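Local coordinates for ZYRO0G01672p (Zygosaccharomyces rouxii, PDB 4U8T), which binds RNA carrying N6-methyladenosine through its YTH domain, the part crystallised here, and probably acts as a reader of methylated mRNA, at residues A[73-78]-A[85-90]; A[15-20]-A[116-121]. All coordinates share one frame; numbering follows the deposited sequence.

Contact 1: A[73-78]-A[85-90]. With nucleotides of chain G.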
loop_
_atom_site.group_PDB
_atom_site.type_symbol
_atom_site.label_atom_id
_atom_site.label_comp_id
_atom_site.label_asym_id
_atom_site.label_seq_id
_atom_site.Cartn_x
_atom_site.Cartn_y
_atom_site.Cartn_z
ATOM N N LEU A 73 -2.484 -1.292 2.350
ATOM C CA LEU A 73 -1.891 -0.528 1.280
ATOM C C LEU A 73 -0.920 -1.416 0.527
ATOM O O LEU A 73 0.001 -1.966 1.102
ATOM C CB LEU A 73 -1.191 0.708 1.840
ATOM C CG LEU A 73 -1.987 1.631 2.764
ATOM C CD1 LEU A 73 -1.076 2.661 3.366
ATOM C CD2 LEU A 73 -3.105 2.319 1.991
ATOM N N LEU A 74 -1.138 -1.559 -0.766
ATOM C CA LEU A 74 -0.273 -2.373 -1.582
ATOM C C LEU A 74 0.601 -1.452 -2.408
ATOM O O LEU A 74 0.115 -0.772 -3.278
ATOM C CB LEU A 74 -1.108 -3.320 -2.454
ATOM C CG LEU A 74 -2.294 -4.044 -1.755
ATOM C CD1 LEU A 74 -2.971 -5.025 -2.678
ATOM C CD2 LEU A 74 -1.939 -4.763 -0.475
ATOM N N PHE A 75 1.883 -1.382 -2.078
ATOM C CA PHE A 75 2.794 -0.417 -2.674
ATOM C C PHE A 75 3.412 -0.857 -4.012
ATOM O O PHE A 75 3.785 -1.992 -4.212
ATOM C CB PHE A 75 3.916 -0.095 -1.712
ATOM C CG PHE A 75 3.563 0.891 -0.657
ATOM C CD1 PHE A 75 2.792 0.532 0.419
ATOM C CD2 PHE A 75 4.054 2.176 -0.711
ATOM C CE1 PHE A 75 2.504 1.432 1.388
ATOM C CE2 PHE A 75 3.748 3.080 0.250
ATOM C CZ PHE A 75 2.978 2.712 1.305
ATOM N N SER A 76 3.553 0.093 -4.913
ATOM C CA SER A 76 4.125 -0.150 -6.215
ATOM C C SER A 76 4.799 1.097 -6.730
ATOM O O SER A 76 4.175 2.140 -6.807
ATOM C CB SER A 76 3.033 -0.580 -7.175
ATOM O OG SER A 76 3.458 -0.494 -8.501
ATOM N N VAL A 77 6.062 1.011 -7.110
ATOM C CA VAL A 77 6.735 2.191 -7.640
ATOM C C VAL A 77 6.387 2.377 -9.123
ATOM O O VAL A 77 6.284 1.415 -9.857
ATOM C CB VAL A 77 8.245 2.103 -7.407
ATOM C CG1 VAL A 77 8.939 3.251 -8.014
ATOM C CG2 VAL A 77 8.517 2.093 -5.930
ATOM N N ASN A 78 6.152 3.617 -9.544
ATOM C CA ASN A 78 5.827 3.890 -10.944
ATOM C C ASN A 78 6.828 3.329 -11.907
ATOM O O ASN A 78 8.017 3.531 -11.732
ATOM C CB ASN A 78 5.704 5.385 -11.219
ATOM C CG ASN A 78 4.450 6.000 -10.634
ATOM O OD1 ASN A 78 4.252 7.189 -10.739
ATOM N ND2 ASN A 78 3.634 5.203 -9.990
ATOM N N GLY A 85 5.494 -4.260 -1.638
ATOM C CA GLY A 85 5.217 -4.430 -0.232
ATOM C C GLY A 85 3.814 -4.120 0.210
ATOM O O GLY A 85 2.999 -3.680 -0.586
ATOM N N VAL A 86 3.533 -4.385 1.483
ATOM C CA VAL A 86 2.209 -4.214 2.051
ATOM C C VAL A 86 2.290 -3.511 3.371
ATOM O O VAL A 86 3.064 -3.900 4.210
ATOM C CB VAL A 86 1.520 -5.568 2.254
ATOM C CG1 VAL A 86 0.135 -5.389 2.824
ATOM C CG2 VAL A 86 1.456 -6.297 0.961
ATOM N N ALA A 87 1.451 -2.508 3.583
ATOM C CA ALA A 87 1.392 -1.828 4.861
ATOM C C ALA A 87 -0.046 -1.675 5.339
ATOM O O ALA A 87 -0.961 -1.781 4.563
ATOM C CB ALA A 87 2.050 -0.501 4.759
ATOM N N GLU A 88 -0.242 -1.470 6.634
ATOM C CA GLU A 88 -1.540 -1.064 7.165
ATOM C C GLU A 88 -1.539 0.388 7.549
ATOM O O GLU A 88 -0.513 0.901 7.917
ATOM C CB GLU A 88 -1.930 -1.848 8.402
ATOM C CG GLU A 88 -1.712 -3.312 8.366
ATOM C CD GLU A 88 -1.932 -3.897 9.721
ATOM O OE1 GLU A 88 -2.003 -3.100 10.679
ATOM O OE2 GLU A 88 -2.052 -5.135 9.829
HETATM N N MSE A 89 -2.697 1.040 7.485
HETATM C CA MSE A 89 -2.844 2.330 8.116
HETATM C C MSE A 89 -2.924 2.091 9.614
HETATM O O MSE A 89 -3.471 1.097 10.057
HETATM C CB MSE A 89 -4.071 3.065 7.604
HETATM C CG MSE A 89 -3.963 3.560 6.187
HETATM SE SE MSE A 89 -5.442 4.638 5.513
HETATM C CE MSE A 89 -5.110 6.272 6.415
ATOM N N SER A 90 -2.345 2.978 10.406
ATOM C CA SER A 90 -2.392 2.802 11.840
ATOM C C SER A 90 -2.772 4.125 12.466
ATOM O O SER A 90 -2.732 4.306 13.672
ATOM C CB SER A 90 -1.070 2.284 12.396
ATOM O OG SER A 90 -0.010 3.121 12.069
ATOM C C2 6MZ G 4 5.984 10.089 -4.072
ATOM C C4 6MZ G 4 3.780 9.828 -4.791
ATOM C C5 6MZ G 4 3.333 9.848 -3.411
ATOM O O1P 6MZ G 4 -0.112 14.849 -9.389
ATOM O O2P 6MZ G 4 -0.446 13.356 -11.407
ATOM N N9 6MZ G 4 2.686 9.672 -5.528
ATOM N N3 6MZ G 4 5.098 9.943 -5.043
ATOM N N1 6MZ G 4 5.641 10.131 -2.795
ATOM C C6 6MZ G 4 4.371 10.016 -2.386
ATOM N N6 6MZ G 4 4.054 10.057 -1.085
ATOM C C9 6MZ G 4 5.075 10.351 -0.116
ATOM N N7 6MZ G 4 2.001 9.709 -3.438
ATOM C C8 6MZ G 4 1.629 9.620 -4.724
ATOM O "O5'" 6MZ G 4 0.488 12.526 -9.232
ATOM C "C5'" 6MZ G 4 0.076 11.220 -8.879
ATOM C "C4'" 6MZ G 4 1.260 10.333 -8.659
ATOM O "O4'" 6MZ G 4 1.891 10.698 -7.435
ATOM C "C1'" 6MZ G 4 2.665 9.632 -6.991
ATOM C "C2'" 6MZ G 4 2.074 8.355 -7.562
ATOM O "O2'" 6MZ G 4 3.081 7.730 -8.329
ATOM C "C3'" 6MZ G 4 0.965 8.856 -8.489
ATOM O "O3'" 6MZ G 4 0.988 8.181 -9.722
ATOM P P 6MZ G 4 -0.495 13.540 -9.940
ATOM P P C G 5 -0.338 7.614 -10.371
ATOM O OP1 C G 5 -0.563 8.288 -11.651
ATOM O OP2 C G 5 -1.348 7.672 -9.333
ATOM O "O5'" C G 5 -0.012 6.097 -10.646
ATOM C "C5'" C G 5 0.708 5.685 -11.789
ATOM C "C4'" C G 5 -0.035 4.600 -12.500
ATOM O "O4'" C G 5 -1.243 5.127 -13.040
ATOM C "C3'" C G 5 0.635 3.918 -13.672
ATOM O "O3'" C G 5 1.461 2.875 -13.199
ATOM C "C2'" C G 5 -0.540 3.400 -14.504
ATOM O "O2'" C G 5 -0.849 2.063 -14.167
ATOM C "C1'" C G 5 -1.702 4.290 -14.050
ATOM N N1 C G 5 -2.346 5.103 -15.085
ATOM C C2 C G 5 -3.730 4.989 -15.061
ATOM O O2 C G 5 -4.247 4.235 -14.229
ATOM N N3 C G 5 -4.482 5.696 -15.915
ATOM C C4 C G 5 -3.881 6.493 -16.760
ATOM N N4 C G 5 -4.678 7.147 -17.584
ATOM C C5 C G 5 -2.462 6.629 -16.803
ATOM C C6 C G 5 -1.710 5.923 -15.951
#
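Leu73 and Ala87 face each other as an antiparallel hydrogen-bonded pair: Leu73 N lies 2.7 Å from Ala87 O, and Ala87 N returns a bond of 2.9 Å to Leu73 O. A third backbone bond joins Phe75 N to Gly85 O at 3.0 Å. At the neighbouring non-hydrogen-bonded pair, the side chains of Leu74 and Val86 lie side by side, pointing the same way, with Leu74 CD2 3.9 Å from Val86 CG1. The other face carries Leu73, Phe75 and Ala87. There the Phe75 ring meets the Ala87 methyl obliquely, CE1 to CB 3.9 Å, while Leu73 CD1 reaches CG of Met89, a selenomethionine, at 4.1 Å. These strands form the hairpin 71-77/82-94 within the mixed sheet of the YTH domain; the N-to-C directions of their short segments lie 140° apart, well short of exact antiparallel alignment. Beyond this shell, Trp48 meets the Phe75 ring edge-to-face, and Ile31 of strand 27-33 touches both Leu73 and Phe75. Just past the end of strand 71-77, Asn78 OD1 accepts a 2.7 Å hydrogen bond from O2' of the N6-methyladenosine nucleotide of chain G. With CG of Asn78 beside the backbone N (chi1 -72°), the amide lies next to the ribose, and Asn78 ND2 comes 3.5 Å from C5' of the cytidine nucleotide of chain G.

Contact 2: A[15-20]-A[116-121]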
loop_
_atom_site.group_PDB
_atom_site.type_symbol
_atom_site.label_atom_id
_atom_site.label_comp_id
_atom_site.label_asym_id
_atom_site.label_seq_id
_atom_site.Cartn_x
_atom_site.Cartn_y
_atom_site.Cartn_z
ATOM N N ILE A 15 11.039 -9.062 4.084
ATOM C CA ILE A 15 10.234 -9.292 5.256
ATOM C C ILE A 15 8.942 -9.924 4.793
ATOM O O ILE A 15 8.108 -9.253 4.217
ATOM C CB ILE A 15 9.952 -7.987 6.007
ATOM C CG1 ILE A 15 11.251 -7.390 6.533
ATOM C CG2 ILE A 15 9.035 -8.226 7.145
ATOM C CD1 ILE A 15 11.100 -6.047 7.079
ATOM N N ILE A 16 8.794 -11.214 5.066
ATOM C CA ILE A 16 7.615 -11.988 4.728
ATOM C C ILE A 16 7.118 -12.728 5.960
ATOM O O ILE A 16 7.712 -13.705 6.350
ATOM C CB ILE A 16 7.882 -13.030 3.664
ATOM C CG1 ILE A 16 8.555 -12.438 2.447
ATOM C CG2 ILE A 16 6.598 -13.700 3.260
ATOM C CD1 ILE A 16 8.795 -13.460 1.378
ATOM N N PRO A 17 6.027 -12.267 6.570
ATOM C CA PRO A 17 5.484 -12.881 7.783
ATOM C C PRO A 17 4.889 -14.249 7.502
ATOM O O PRO A 17 4.362 -14.423 6.415
ATOM C CB PRO A 17 4.389 -11.904 8.199
ATOM C CG PRO A 17 3.939 -11.342 6.932
ATOM C CD PRO A 17 5.148 -11.207 6.063
ATOM N N PRO A 18 4.908 -15.175 8.474
ATOM C CA PRO A 18 4.271 -16.481 8.288
ATOM C C PRO A 18 2.780 -16.401 7.974
ATOM O O PRO A 18 2.282 -17.188 7.188
ATOM C CB PRO A 18 4.530 -17.179 9.620
ATOM C CG PRO A 18 5.793 -16.638 10.046
ATOM C CD PRO A 18 5.787 -15.191 9.650
ATOM N N TRP A 19 2.056 -15.500 8.608
ATOM C CA TRP A 19 0.646 -15.388 8.296
ATOM C C TRP A 19 0.243 -13.925 8.224
ATOM O O TRP A 19 0.870 -13.077 8.829
ATOM C CB TRP A 19 -0.181 -16.135 9.341
ATOM C CG TRP A 19 0.293 -15.841 10.694
ATOM C CD1 TRP A 19 1.290 -16.475 11.357
ATOM C CD2 TRP A 19 -0.214 -14.833 11.588
ATOM N NE1 TRP A 19 1.462 -15.911 12.605
ATOM C CE2 TRP A 19 0.543 -14.907 12.771
ATOM C CE3 TRP A 19 -1.228 -13.879 11.501
ATOM C CZ2 TRP A 19 0.313 -14.066 13.858
ATOM C CZ3 TRP A 19 -1.444 -13.043 12.576
ATOM C CH2 TRP A 19 -0.681 -13.140 13.736
ATOM N N ILE A 20 -0.828 -13.648 7.495
ATOM C CA ILE A 20 -1.473 -12.345 7.533
ATOM C C ILE A 20 -2.922 -12.532 7.872
ATOM O O ILE A 20 -3.668 -13.079 7.087
ATOM C CB ILE A 20 -1.386 -11.596 6.204
ATOM C CG1 ILE A 20 0.065 -11.414 5.794
ATOM C CG2 ILE A 20 -2.017 -10.241 6.341
ATOM C CD1 ILE A 20 0.234 -10.761 4.454
ATOM N N TRP A 116 4.326 -1.404 8.529
ATOM C CA TRP A 116 4.725 -2.326 7.466
ATOM C C TRP A 116 4.665 -3.815 7.853
ATOM O O TRP A 116 5.051 -4.214 8.932
ATOM C CB TRP A 116 6.114 -1.921 6.950
ATOM C CG TRP A 116 6.024 -0.766 6.004
ATOM C CD1 TRP A 116 5.895 0.543 6.331
ATOM C CD2 TRP A 116 6.027 -0.821 4.580
ATOM N NE1 TRP A 116 5.821 1.305 5.213
ATOM C CE2 TRP A 116 5.893 0.491 4.118
ATOM C CE3 TRP A 116 6.131 -1.850 3.651
ATOM C CZ2 TRP A 116 5.857 0.798 2.770
ATOM C CZ3 TRP A 116 6.101 -1.535 2.313
ATOM C CH2 TRP A 116 5.963 -0.230 1.888
ATOM N N ILE A 117 4.127 -4.612 6.935
ATOM C CA ILE A 117 3.861 -6.040 7.113
ATOM C C ILE A 117 4.700 -6.932 6.209
ATOM O O ILE A 117 5.226 -7.960 6.622
ATOM C CB ILE A 117 2.412 -6.381 6.765
ATOM C CG1 ILE A 117 1.417 -5.793 7.716
ATOM C CG2 ILE A 117 2.188 -7.860 6.744
ATOM C CD1 ILE A 117 0.076 -6.207 7.270
ATOM N N VAL A 118 4.741 -6.554 4.942
ATOM C CA VAL A 118 5.419 -7.305 3.911
ATOM C C VAL A 118 6.370 -6.388 3.184
ATOM O O VAL A 118 6.007 -5.293 2.819
ATOM C CB VAL A 118 4.445 -7.890 2.889
ATOM C CG1 VAL A 118 5.167 -8.785 1.936
ATOM C CG2 VAL A 118 3.361 -8.646 3.574
ATOM N N VAL A 119 7.600 -6.825 3.002
ATOM C CA VAL A 119 8.506 -6.142 2.111
ATOM C C VAL A 119 9.023 -7.177 1.150
ATOM O O VAL A 119 9.844 -7.997 1.508
ATOM C CB VAL A 119 9.684 -5.469 2.861
ATOM C CG1 VAL A 119 10.665 -4.882 1.893
ATOM C CG2 VAL A 119 9.203 -4.401 3.794
ATOM N N ARG A 120 8.545 -7.147 -0.074
ATOM C CA ARG A 120 8.924 -8.151 -1.044
ATOM C C ARG A 120 8.446 -7.786 -2.422
ATOM O O ARG A 120 7.362 -7.286 -2.574
ATOM C CB ARG A 120 8.359 -9.510 -0.672
ATOM C CG ARG A 120 8.146 -10.362 -1.901
ATOM C CD ARG A 120 7.447 -11.633 -1.686
ATOM N NE ARG A 120 7.629 -12.421 -2.879
ATOM C CZ ARG A 120 7.361 -13.712 -2.963
ATOM N NH1 ARG A 120 7.571 -14.352 -4.098
ATOM N NH2 ARG A 120 6.902 -14.362 -1.911
ATOM N N ASP A 121 9.266 -8.043 -3.431
ATOM C CA ASP A 121 8.862 -7.809 -4.807
ATOM C C ASP A 121 7.927 -8.880 -5.318
ATOM O O ASP A 121 8.152 -10.057 -5.104
ATOM C CB ASP A 121 10.075 -7.732 -5.717
ATOM C CG ASP A 121 10.857 -6.472 -5.533
ATOM O OD1 ASP A 121 10.561 -5.720 -4.609
ATOM O OD2 ASP A 121 11.767 -6.214 -6.328
#
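Two backbone hydrogen bonds tie Ile15 to Val119. Ile15 N donates to Val119 O at 3.0 Å, and Val119 N donates to Ile15 O at 2.8 Å with a straighter N-H...O angle of 167°. A CA-H...O contact from Val118 CA supplements them at Ile15 O. The two N-H...O bonds make a single antiparallel hydrogen-bonded bridge, so the irregular N-terminal segment 15-20 borders strand 111-123 of the YTH domain's mixed sheet without becoming a regular strand. Close by, Ile117 and Val118 both stand opposite Val86, a classic beta bulge in that strand. Apolar side-chain contacts follow. The side chains of Pro17 and Ile117 cross at about a right angle, Pro17 CG 3.9 Å from Ile117 CG2; Pro17 CD also comes 3.3 Å from Ile117 O. With CG1 anti to N (chi1 -173°), Val118 CG2 lies beside N, where it meets both Ile20 CD1 (3.9 Å) and Pro17 CD (4.0 Å). Ile16 CD1 approaches the extended aliphatic chain of Arg120 obliquely, 3.8 Å from CD. As for polar side-chain groups, Arg120 NE donates to Asp121 O at 3.3 Å from above the carbonyl plane, while NH2 makes weak hydrogen bonds to the backbone oxygens of Phe161 and Tyr163.

Along the chain contact 1 is nested within the loop closed by contact 2: residues 15-20 come first, then 73-78 and 85-90, and 116-121 last. The centres of the two contacts lie about 11 Å apart, and both reach the same mixed sheet, where strand 82-94 sits between 71-77 and 111-123. A probable hydrogen bond runs from Val86 N to Val118 O at 3.0 Å. Another probable one runs from Ile117 N to Val86 O, also at 3.0 Å. Phe75 CD1 packs 3.6 Å from Trp116 CH2. Contact 1 is buried near the chain's centre and ends at the RNA, whereas contact 2 stays about 10 Å from the nucleic acid at its nearest atom, attaching the N-terminal segment to the sheet.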